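Local coordinates for protein lovastatin nonaketide synthase, polyketide synthase component (Aspergillus terreus, PDB 7CPX) that builds dihydromonacolin L from malonyl-CoA in lovastatin biosynthesis, as a homodimeric, multidomain polyketide synthase that works with its partner LovC, at residues 473-478 against 509-514; 520-525 against 894-899. The protein carries 2 engineered substitutions. All blocks are in the same frame, centred on the assembly; numbering follows the deposited sequence.

Contact 1. Residues 473-478 against 509-514; sequences LPLVLS and WSLLRK
The backbone oxygen of Val476 is wrapped by the side chain of Leu511, whose CB lies 3.4 Å and CD2 3.5 Å from Val476 O. This is a strand-helix contact at the border of a small α/β domain, a three-stranded antiparallel sheet with helices beside it, consistent with the linker domain that joins ketosynthase and acyltransferase in synthases of this family. Strand 475-479 is the outermost strand on its side of the sheet, and helix 504-513 runs past it with axes 7.1 Å apart at an angle of 45°. Leu511 fills the join between them because leucine has two branches to divide among neighbours. With its CG anti to the carbonyl carbon (chi1 -78°), Leu511 places CD1 3.5 Å from CG of Leu475 and its CD2 3.8 Å from CD2 of Leu477. Both of these strand leucines start away from helix 504-513 and also pack on helix 482-498, against methionines such as Met489 and Met492. Val476 faces the other side of the sheet, as alternation along a strand requires, and its compact beta-branched side chain packs on the backbone and side chains of Leu511 and Leu512. Leu512 lies across Val476 at about a right angle, its methyl groups spread between two hydrophobic neighbours: one meets the valine, the other reaches back to Leu473, just before the strand. Trp895 covers Val476 and Leu512 further. All seven touching residues are buried, so their aliphatic surfaces suit the site. Beyond them the helix end turns polar and meets the ketosynthase part, with Lys514 salt-bridged to Asp264. At the two ends of the Leu512 fork, CD2 stands 3.4 Å from Val476 CG1 and CD1 3.5 Å from Leu473 CB.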
ATOM      1  N   LEU A 473     -19.863 -10.813 -64.205  1.00142.11           N
ATOM      2  CA  LEU A 473     -20.030 -11.698 -63.068  1.00142.11           C
ATOM      3  C   LEU A 473     -20.775 -10.981 -61.944  1.00142.11           C
ATOM      4  O   LEU A 473     -20.752  -9.750 -61.858  1.00142.11           O
ATOM      5  CB  LEU A 473     -18.678 -12.180 -62.552  1.00142.11           C
ATOM      6  CG  LEU A 473     -17.928 -13.238 -63.365  1.00142.11           C
ATOM      7  CD1 LEU A 473     -18.774 -14.488 -63.542  1.00142.11           C
ATOM      8  CD2 LEU A 473     -17.497 -12.685 -64.708  1.00142.11           C
ATOM      9  N   PRO A 474     -21.450 -11.726 -61.070  1.00139.53           N
ATOM     10  CA  PRO A 474     -22.081 -11.092 -59.910  1.00139.53           C
ATOM     11  C   PRO A 474     -21.038 -10.509 -58.972  1.00139.53           C
ATOM     12  O   PRO A 474     -19.931 -11.035 -58.836  1.00139.53           O
ATOM     13  CB  PRO A 474     -22.853 -12.240 -59.252  1.00139.53           C
ATOM     14  CG  PRO A 474     -22.132 -13.468 -59.679  1.00139.53           C
ATOM     15  CD  PRO A 474     -21.623 -13.189 -61.062  1.00139.53           C
ATOM     16  N   LEU A 475     -21.403  -9.409 -58.321  1.00127.75           N
ATOM     17  CA  LEU A 475     -20.531  -8.761 -57.345  1.00127.75           C
ATOM     18  C   LEU A 475     -20.716  -9.484 -56.018  1.00127.75           C
ATOM     19  O   LEU A 475     -21.735  -9.325 -55.348  1.00127.75           O
ATOM     20  CB  LEU A 475     -20.862  -7.276 -57.241  1.00127.75           C
ATOM     21  CG  LEU A 475     -19.995  -6.424 -56.316  1.00127.75           C
ATOM     22  CD1 LEU A 475     -20.011  -4.973 -56.762  1.00127.75           C
ATOM     23  CD2 LEU A 475     -20.455  -6.533 -54.871  1.00127.75           C
ATOM     24  N   VAL A 476     -19.734 -10.292 -55.641  1.00126.55           N
ATOM     25  CA  VAL A 476     -19.852 -11.195 -54.501  1.00126.55           C
ATOM     26  C   VAL A 476     -19.129 -10.597 -53.305  1.00126.55           C
ATOM     27  O   VAL A 476     -18.007 -10.089 -53.426  1.00126.55           O
ATOM     28  CB  VAL A 476     -19.293 -12.589 -54.840  1.00126.55           C
ATOM     29  CG1 VAL A 476     -20.029 -13.174 -56.029  1.00126.55           C
ATOM     30  CG2 VAL A 476     -17.797 -12.520 -55.111  1.00126.55           C
ATOM     31  N   LEU A 477     -19.776 -10.654 -52.144  1.00119.48           N
ATOM     32  CA  LEU A 477     -19.195 -10.206 -50.891  1.00119.48           C
ATOM     33  C   LEU A 477     -19.426 -11.274 -49.834  1.00119.48           C
ATOM     34  O   LEU A 477     -20.421 -12.005 -49.872  1.00119.48           O
ATOM     35  CB  LEU A 477     -19.803  -8.876 -50.439  1.00119.48           C
ATOM     36  CG  LEU A 477     -19.672  -7.733 -51.446  1.00119.48           C
ATOM     37  CD1 LEU A 477     -20.525  -6.551 -51.030  1.00119.48           C
ATOM     38  CD2 LEU A 477     -18.223  -7.314 -51.594  1.00119.48           C
ATOM     39  N   SER A 478     -18.491 -11.371 -48.892  1.00112.62           N
ATOM     40  CA  SER A 478     -18.594 -12.367 -47.841  1.00112.62           C
ATOM     41  C   SER A 478     -17.876 -11.874 -46.597  1.00112.62           C
ATOM     42  O   SER A 478     -16.860 -11.180 -46.677  1.00112.62           O
ATOM     43  CB  SER A 478     -18.013 -13.713 -48.282  1.00112.62           C
ATOM     44  OG  SER A 478     -16.673 -13.572 -48.718  1.00112.62           O
ATOM     45  N   TRP A 509     -14.585  -9.967 -60.963  1.00123.92           N
ATOM     46  CA  TRP A 509     -13.662 -11.092 -61.055  1.00123.92           C
ATOM     47  C   TRP A 509     -12.717 -11.125 -59.863  1.00123.92           C
ATOM     48  O   TRP A 509     -12.387 -12.203 -59.359  1.00123.92           O
ATOM     49  CB  TRP A 509     -12.873 -11.020 -62.359  1.00123.92           C
ATOM     50  CG  TRP A 509     -11.810 -12.064 -62.460  1.00123.92           C
ATOM     51  CD1 TRP A 509     -11.964 -13.352 -62.874  1.00123.92           C
ATOM     52  CD2 TRP A 509     -10.424 -11.909 -62.136  1.00123.92           C
ATOM     53  NE1 TRP A 509     -10.761 -14.012 -62.830  1.00123.92           N
ATOM     54  CE2 TRP A 509      -9.799 -13.147 -62.381  1.00123.92           C
ATOM     55  CE3 TRP A 509      -9.651 -10.846 -61.665  1.00123.92           C
ATOM     56  CZ2 TRP A 509      -8.438 -13.350 -62.170  1.00123.92           C
ATOM     57  CZ3 TRP A 509      -8.300 -11.049 -61.456  1.00123.92           C
ATOM     58  CH2 TRP A 509      -7.708 -12.290 -61.708  1.00123.92           C
ATOM     59  N   SER A 510     -12.255  -9.960 -59.410  1.00116.91           N
ATOM     60  CA  SER A 510     -11.424  -9.917 -58.213  1.00116.91           C
ATOM     61  C   SER A 510     -12.213 -10.360 -56.988  1.00116.91           C
ATOM     62  O   SER A 510     -11.692 -11.094 -56.140  1.00116.91           O
ATOM     63  CB  SER A 510     -10.867  -8.510 -58.013  1.00116.91           C
ATOM     64  OG  SER A 510     -11.909  -7.554 -57.949  1.00116.91           O
ATOM     65  N   LEU A 511     -13.471  -9.928 -56.881  1.00118.79           N
ATOM     66  CA  LEU A 511     -14.283 -10.316 -55.731  1.00118.79           C
ATOM     67  C   LEU A 511     -14.584 -11.809 -55.727  1.00118.79           C
ATOM     68  O   LEU A 511     -14.793 -12.392 -54.658  1.00118.79           O
ATOM     69  CB  LEU A 511     -15.580  -9.513 -55.708  1.00118.79           C
ATOM     70  CG  LEU A 511     -15.445  -8.082 -55.190  1.00118.79           C
ATOM     71  CD1 LEU A 511     -16.717  -7.314 -55.443  1.00118.79           C
ATOM     72  CD2 LEU A 511     -15.118  -8.069 -53.707  1.00118.79           C
ATOM     73  N   LEU A 512     -14.613 -12.440 -56.898  1.00127.51           N
ATOM     74  CA  LEU A 512     -14.904 -13.868 -56.982  1.00127.51           C
ATOM     75  C   LEU A 512     -13.646 -14.718 -56.825  1.00127.51           C
ATOM     76  O   LEU A 512     -13.553 -15.543 -55.911  1.00127.51           O
ATOM     77  CB  LEU A 512     -15.589 -14.181 -58.317  1.00127.51           C
ATOM     78  CG  LEU A 512     -17.111 -14.060 -58.335  1.00127.51           C
ATOM     79  CD1 LEU A 512     -17.614 -14.009 -59.762  1.00127.51           C
ATOM     80  CD2 LEU A 512     -17.740 -15.225 -57.593  1.00127.51           C
ATOM     81  N   ARG A 513     -12.672 -14.522 -57.710  1.00117.96           N
ATOM     82  CA  ARG A 513     -11.497 -15.379 -57.787  1.00117.96           C
ATOM     83  C   ARG A 513     -10.358 -14.907 -56.896  1.00117.96           C
ATOM     84  O   ARG A 513      -9.552 -15.731 -56.449  1.00117.96           O
ATOM     85  CB  ARG A 513     -11.010 -15.448 -59.238  1.00117.96           C
ATOM     86  CG  ARG A 513     -10.552 -16.824 -59.707  1.00117.96           C
ATOM     87  CD  ARG A 513      -9.039 -16.903 -59.852  1.00117.96           C
ATOM     88  NE  ARG A 513      -8.373 -17.090 -58.569  1.00117.96           N
ATOM     89  CZ  ARG A 513      -8.058 -18.269 -58.048  1.00117.96           C
ATOM     90  NH1 ARG A 513      -8.335 -19.401 -58.677  1.00117.96           N
ATOM     91  NH2 ARG A 513      -7.453 -18.315 -56.866  1.00117.96           N
ATOM     92  N   LYS A 514     -10.272 -13.603 -56.625  1.00108.87           N
ATOM     93  CA  LYS A 514      -9.143 -13.023 -55.908  1.00108.87           C
ATOM     94  C   LYS A 514      -9.545 -12.451 -54.553  1.00108.87           C
ATOM     95  O   LYS A 514      -8.829 -11.609 -54.004  1.00108.87           O
ATOM     96  CB  LYS A 514      -8.481 -11.939 -56.761  1.00108.87           C
ATOM     97  CG  LYS A 514      -8.134 -12.380 -58.179  1.00108.87           C
ATOM     98  CD  LYS A 514      -7.059 -13.458 -58.204  1.00108.87           C
ATOM     99  CE  LYS A 514      -5.671 -12.869 -58.020  1.00108.87           C
ATOM    100  NZ  LYS A 514      -4.653 -13.923 -57.763  1.00108.87           N
TER

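Contact 2. Residues 520-525 against 894-899; sequences FRRAIV and LWERFG
Arg521, Glu896 and Trp895 bury most of the surface where strand 520-524 lies against the last turns of helix 883-898. The arrangement is a helix packed on one face of an antiparallel sheet, strand and helix running almost exactly opposite ways (174°) with axes 7.7 Å apart, and it joins the sheet of the probable linker domain to a helix from the acyltransferase sequence. Alternation along the strand turns Arg521 and Ala523 to the helix, while Arg522 and Ile524 face helix 529-542 behind. Arginine suits its place because its long aliphatic part can cover an aromatic ring before the charge is reached. The stem of Arg521 skirts the rim of Trp895, Arg521 CB lying 3.6 Å from Trp895 CZ3, and carries CD over one face of the indole. It continues extended to the backbone of the helix's last turn, where Arg521 CD is 3.3 Å from Glu896 O. Its guanidinium plane stands steeply to the indole, so this is no parallel stack. Gly899, which has positive phi and leaves helical geometry, lies near Arg521 NE, and its CA lies over a face of the Trp895 ring, offset toward the rim. Small Ala523 leaves room for Glu896 to reach the strand. Stretched out beyond CG (chi2 180°), the glutamate brings OE2 to the backbone N of Ala523 in a strongly bent, weak and doubtful bond. The backbone of Arg521 is hydrogen-bonded to Ser546 of the short strand 546-547, and Ser546 OG also bonds to Glu896 O. Arg522 lies alongside Glu896, but their salt bridge is long, 3.8 Å from NE to OE2. Stronger partners hold its guanidinium: NH1 bonds to Ile544 O, and Ala523 O, close to the guanidinium plane, takes a bond from Arg522 NE at 3.1 Å, NE itself standing above the carbonyl plane.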
ATOM      1  N   PHE A 520     -20.863 -15.983 -44.057  1.00111.53           N
ATOM      2  CA  PHE A 520     -21.983 -15.148 -44.469  1.00111.53           C
ATOM      3  C   PHE A 520     -21.696 -14.592 -45.856  1.00111.53           C
ATOM      4  O   PHE A 520     -20.681 -13.922 -46.064  1.00111.53           O
ATOM      5  CB  PHE A 520     -22.217 -14.024 -43.462  1.00111.53           C
ATOM      6  CG  PHE A 520     -22.704 -14.506 -42.128  1.00111.53           C
ATOM      7  CD1 PHE A 520     -21.812 -14.944 -41.167  1.00111.53           C
ATOM      8  CD2 PHE A 520     -24.056 -14.527 -41.837  1.00111.53           C
ATOM      9  CE1 PHE A 520     -22.257 -15.392 -39.940  1.00111.53           C
ATOM     10  CE2 PHE A 520     -24.509 -14.973 -40.611  1.00111.53           C
ATOM     11  CZ  PHE A 520     -23.608 -15.405 -39.661  1.00111.53           C
ATOM     12  N   ARG A 521     -22.586 -14.871 -46.802  1.00120.12           N
ATOM     13  CA  ARG A 521     -22.375 -14.546 -48.202  1.00120.12           C
ATOM     14  C   ARG A 521     -23.525 -13.703 -48.729  1.00120.12           C
ATOM     15  O   ARG A 521     -24.674 -13.852 -48.302  1.00120.12           O
ATOM     16  CB  ARG A 521     -22.258 -15.813 -49.054  1.00120.12           C
ATOM     17  CG  ARG A 521     -21.105 -16.727 -48.691  1.00120.12           C
ATOM     18  CD  ARG A 521     -21.218 -18.049 -49.434  1.00120.12           C
ATOM     19  NE  ARG A 521     -20.072 -18.919 -49.207  1.00120.12           N
ATOM     20  CZ  ARG A 521     -19.935 -19.725 -48.164  1.00120.12           C
ATOM     21  NH1 ARG A 521     -20.849 -19.784 -47.210  1.00120.12           N
ATOM     22  NH2 ARG A 521     -18.852 -20.492 -48.074  1.00120.12           N
ATOM     23  N   ARG A 522     -23.206 -12.815 -49.666  1.00124.78           N
ATOM     24  CA  ARG A 522     -24.213 -12.121 -50.447  1.00124.78           C
ATOM     25  C   ARG A 522     -23.657 -11.876 -51.839  1.00124.78           C
ATOM     26  O   ARG A 522     -22.442 -11.798 -52.037  1.00124.78           O
ATOM     27  CB  ARG A 522     -24.639 -10.793 -49.801  1.00124.78           C
ATOM     28  CG  ARG A 522     -25.682 -10.004 -50.597  1.00124.78           C
ATOM     29  CD  ARG A 522     -26.966 -10.801 -50.824  1.00124.78           C
ATOM     30  NE  ARG A 522     -27.824 -10.192 -51.834  1.00124.78           N
ATOM     31  CZ  ARG A 522     -28.890  -9.444 -51.577  1.00124.78           C
ATOM     32  NH1 ARG A 522     -29.274  -9.180 -50.338  1.00124.78           N
ATOM     33  NH2 ARG A 522     -29.592  -8.948 -52.592  1.00124.78           N
ATOM     34  N   ALA A 523     -24.561 -11.776 -52.806  1.00130.62           N
ATOM     35  CA  ALA A 523     -24.194 -11.540 -54.192  1.00130.62           C
ATOM     36  C   ALA A 523     -25.134 -10.503 -54.781  1.00130.62           C
ATOM     37  O   ALA A 523     -26.341 -10.531 -54.519  1.00130.62           O
ATOM     38  CB  ALA A 523     -24.244 -12.837 -54.999  1.00130.62           C
ATOM     39  N   ILE A 524     -24.576  -9.595 -55.572  1.00131.57           N
ATOM     40  CA  ILE A 524     -25.303  -8.478 -56.152  1.00131.57           C
ATOM     41  C   ILE A 524     -25.300  -8.643 -57.664  1.00131.57           C
ATOM     42  O   ILE A 524     -24.280  -9.014 -58.257  1.00131.57           O
ATOM     43  CB  ILE A 524     -24.670  -7.133 -55.743  1.00131.57           C
ATOM     44  CG1 ILE A 524     -24.432  -7.090 -54.231  1.00131.57           C
ATOM     45  CG2 ILE A 524     -25.546  -5.985 -56.176  1.00131.57           C
ATOM     46  CD1 ILE A 524     -25.678  -7.298 -53.394  1.00131.57           C
ATOM     47  N   VAL A 525     -26.442  -8.366 -58.284  1.00146.41           N
ATOM     48  CA  VAL A 525     -26.639  -8.565 -59.713  1.00146.41           C
ATOM     49  C   VAL A 525     -26.768  -7.201 -60.375  1.00146.41           C
ATOM     50  O   VAL A 525     -27.600  -6.383 -59.966  1.00146.41           O
ATOM     51  CB  VAL A 525     -27.878  -9.432 -59.992  1.00146.41           C
ATOM     52  CG1 VAL A 525     -28.135  -9.537 -61.482  1.00146.41           C
ATOM     53  CG2 VAL A 525     -27.695 -10.815 -59.390  1.00146.41           C
ATOM     54  N   LEU A 894     -25.422 -19.616 -57.215  1.00156.18           N
ATOM     55  CA  LEU A 894     -24.414 -20.671 -57.149  1.00156.18           C
ATOM     56  C   LEU A 894     -23.311 -20.316 -56.161  1.00156.18           C
ATOM     57  O   LEU A 894     -22.892 -21.155 -55.354  1.00156.18           O
ATOM     58  CB  LEU A 894     -23.825 -20.912 -58.537  1.00156.18           C
ATOM     59  CG  LEU A 894     -24.645 -21.788 -59.481  1.00156.18           C
ATOM     60  CD1 LEU A 894     -24.215 -21.556 -60.918  1.00156.18           C
ATOM     61  CD2 LEU A 894     -24.489 -23.251 -59.107  1.00156.18           C
ATOM     62  N   TRP A 895     -22.823 -19.077 -56.218  1.00132.55           N
ATOM     63  CA  TRP A 895     -21.749 -18.659 -55.324  1.00132.55           C
ATOM     64  C   TRP A 895     -22.225 -18.623 -53.879  1.00132.55           C
ATOM     65  O   TRP A 895     -21.592 -19.207 -52.995  1.00132.55           O
ATOM     66  CB  TRP A 895     -21.213 -17.294 -55.751  1.00132.55           C
ATOM     67  CG  TRP A 895     -20.043 -16.842 -54.943  1.00132.55           C
ATOM     68  CD1 TRP A 895     -18.739 -17.183 -55.131  1.00132.55           C
ATOM     69  CD2 TRP A 895     -20.070 -15.963 -53.812  1.00132.55           C
ATOM     70  NE1 TRP A 895     -17.948 -16.572 -54.189  1.00132.55           N
ATOM     71  CE2 TRP A 895     -18.742 -15.817 -53.367  1.00132.55           C
ATOM     72  CE3 TRP A 895     -21.086 -15.287 -53.135  1.00132.55           C
ATOM     73  CZ2 TRP A 895     -18.405 -15.022 -52.275  1.00132.55           C
ATOM     74  CZ3 TRP A 895     -20.750 -14.499 -52.052  1.00132.55           C
ATOM     75  CH2 TRP A 895     -19.422 -14.373 -51.632  1.00132.55           C
ATOM     76  N   GLU A 896     -23.355 -17.963 -53.623  1.00135.48           N
ATOM     77  CA  GLU A 896     -23.869 -17.888 -52.262  1.00135.48           C
ATOM     78  C   GLU A 896     -24.098 -19.274 -51.680  1.00135.48           C
ATOM     79  O   GLU A 896     -24.072 -19.445 -50.457  1.00135.48           O
ATOM     80  CB  GLU A 896     -25.167 -17.083 -52.231  1.00135.48           C
ATOM     81  CG  GLU A 896     -24.991 -15.609 -52.547  1.00135.48           C
ATOM     82  CD  GLU A 896     -26.300 -14.846 -52.508  1.00135.48           C
ATOM     83  OE1 GLU A 896     -27.354 -15.481 -52.295  1.00135.48           O
ATOM     84  OE2 GLU A 896     -26.275 -13.610 -52.690  1.00135.48           O
ATOM     85  N   ARG A 897     -24.323 -20.273 -52.533  1.00148.59           N
ATOM     86  CA  ARG A 897     -24.550 -21.623 -52.033  1.00148.59           C
ATOM     87  C   ARG A 897     -23.260 -22.409 -51.822  1.00148.59           C
ATOM     88  O   ARG A 897     -23.142 -23.124 -50.821  1.00148.59           O
ATOM     89  CB  ARG A 897     -25.473 -22.384 -52.986  1.00148.59           C
ATOM     90  CG  ARG A 897     -26.905 -22.505 -52.483  1.00148.59           C
ATOM     91  CD  ARG A 897     -27.516 -21.147 -52.155  1.00148.59           C
ATOM     92  NE  ARG A 897     -28.784 -21.278 -51.449  1.00148.59           N
ATOM     93  CZ  ARG A 897     -29.541 -20.256 -51.075  1.00148.59           C
ATOM     94  NH1 ARG A 897     -29.201 -19.007 -51.349  1.00148.59           N
ATOM     95  NH2 ARG A 897     -30.667 -20.492 -50.409  1.00148.59           N
ATOM     96  N   PHE A 898     -22.288 -22.306 -52.728  1.00153.30           N
ATOM     97  CA  PHE A 898     -21.105 -23.162 -52.660  1.00153.30           C
ATOM     98  C   PHE A 898     -19.824 -22.378 -52.914  1.00153.30           C
ATOM     99  O   PHE A 898     -18.958 -22.811 -53.678  1.00153.30           O
ATOM    100  CB  PHE A 898     -21.216 -24.320 -53.649  1.00153.30           C
ATOM    101  CG  PHE A 898     -22.577 -24.944 -53.697  1.00153.30           C
ATOM    102  CD1 PHE A 898     -23.059 -25.673 -52.625  1.00153.30           C
ATOM    103  CD2 PHE A 898     -23.374 -24.801 -54.817  1.00153.30           C
ATOM    104  CE1 PHE A 898     -24.313 -26.247 -52.669  1.00153.30           C
ATOM    105  CE2 PHE A 898     -24.625 -25.372 -54.870  1.00153.30           C
ATOM    106  CZ  PHE A 898     -25.098 -26.096 -53.794  1.00153.30           C
ATOM    107  N   GLY A 899     -19.689 -21.210 -52.290  1.00135.11           N
ATOM    108  CA  GLY A 899     -18.425 -20.502 -52.320  1.00135.11           C
ATOM    109  C   GLY A 899     -17.878 -20.350 -53.727  1.00135.11           C
ATOM    110  O   GLY A 899     -18.618 -20.268 -54.715  1.00135.11           O
TER

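How the contacts relate
The two contacts share one sheet: strands 475-479 and 520-524 are antiparallel neighbours, and the centres of the contacts are 9 Å apart. Probable backbone hydrogen bonds join them, Leu475 O to Ile524 N and Leu477 N to Arg522 O, each 2.9 Å. Trp895 belongs to both neighbourhoods, since its CD1 is 3.3 Å from CD2 of Leu512 while the far end of its ring packs near Leu477 O. Along the chain they come in series: contact 1 closes before strand 520-524 opens contact 2, which then waits 368 residues for its helix. Both lie away from the probable catalytic residues and from the NADP pocket.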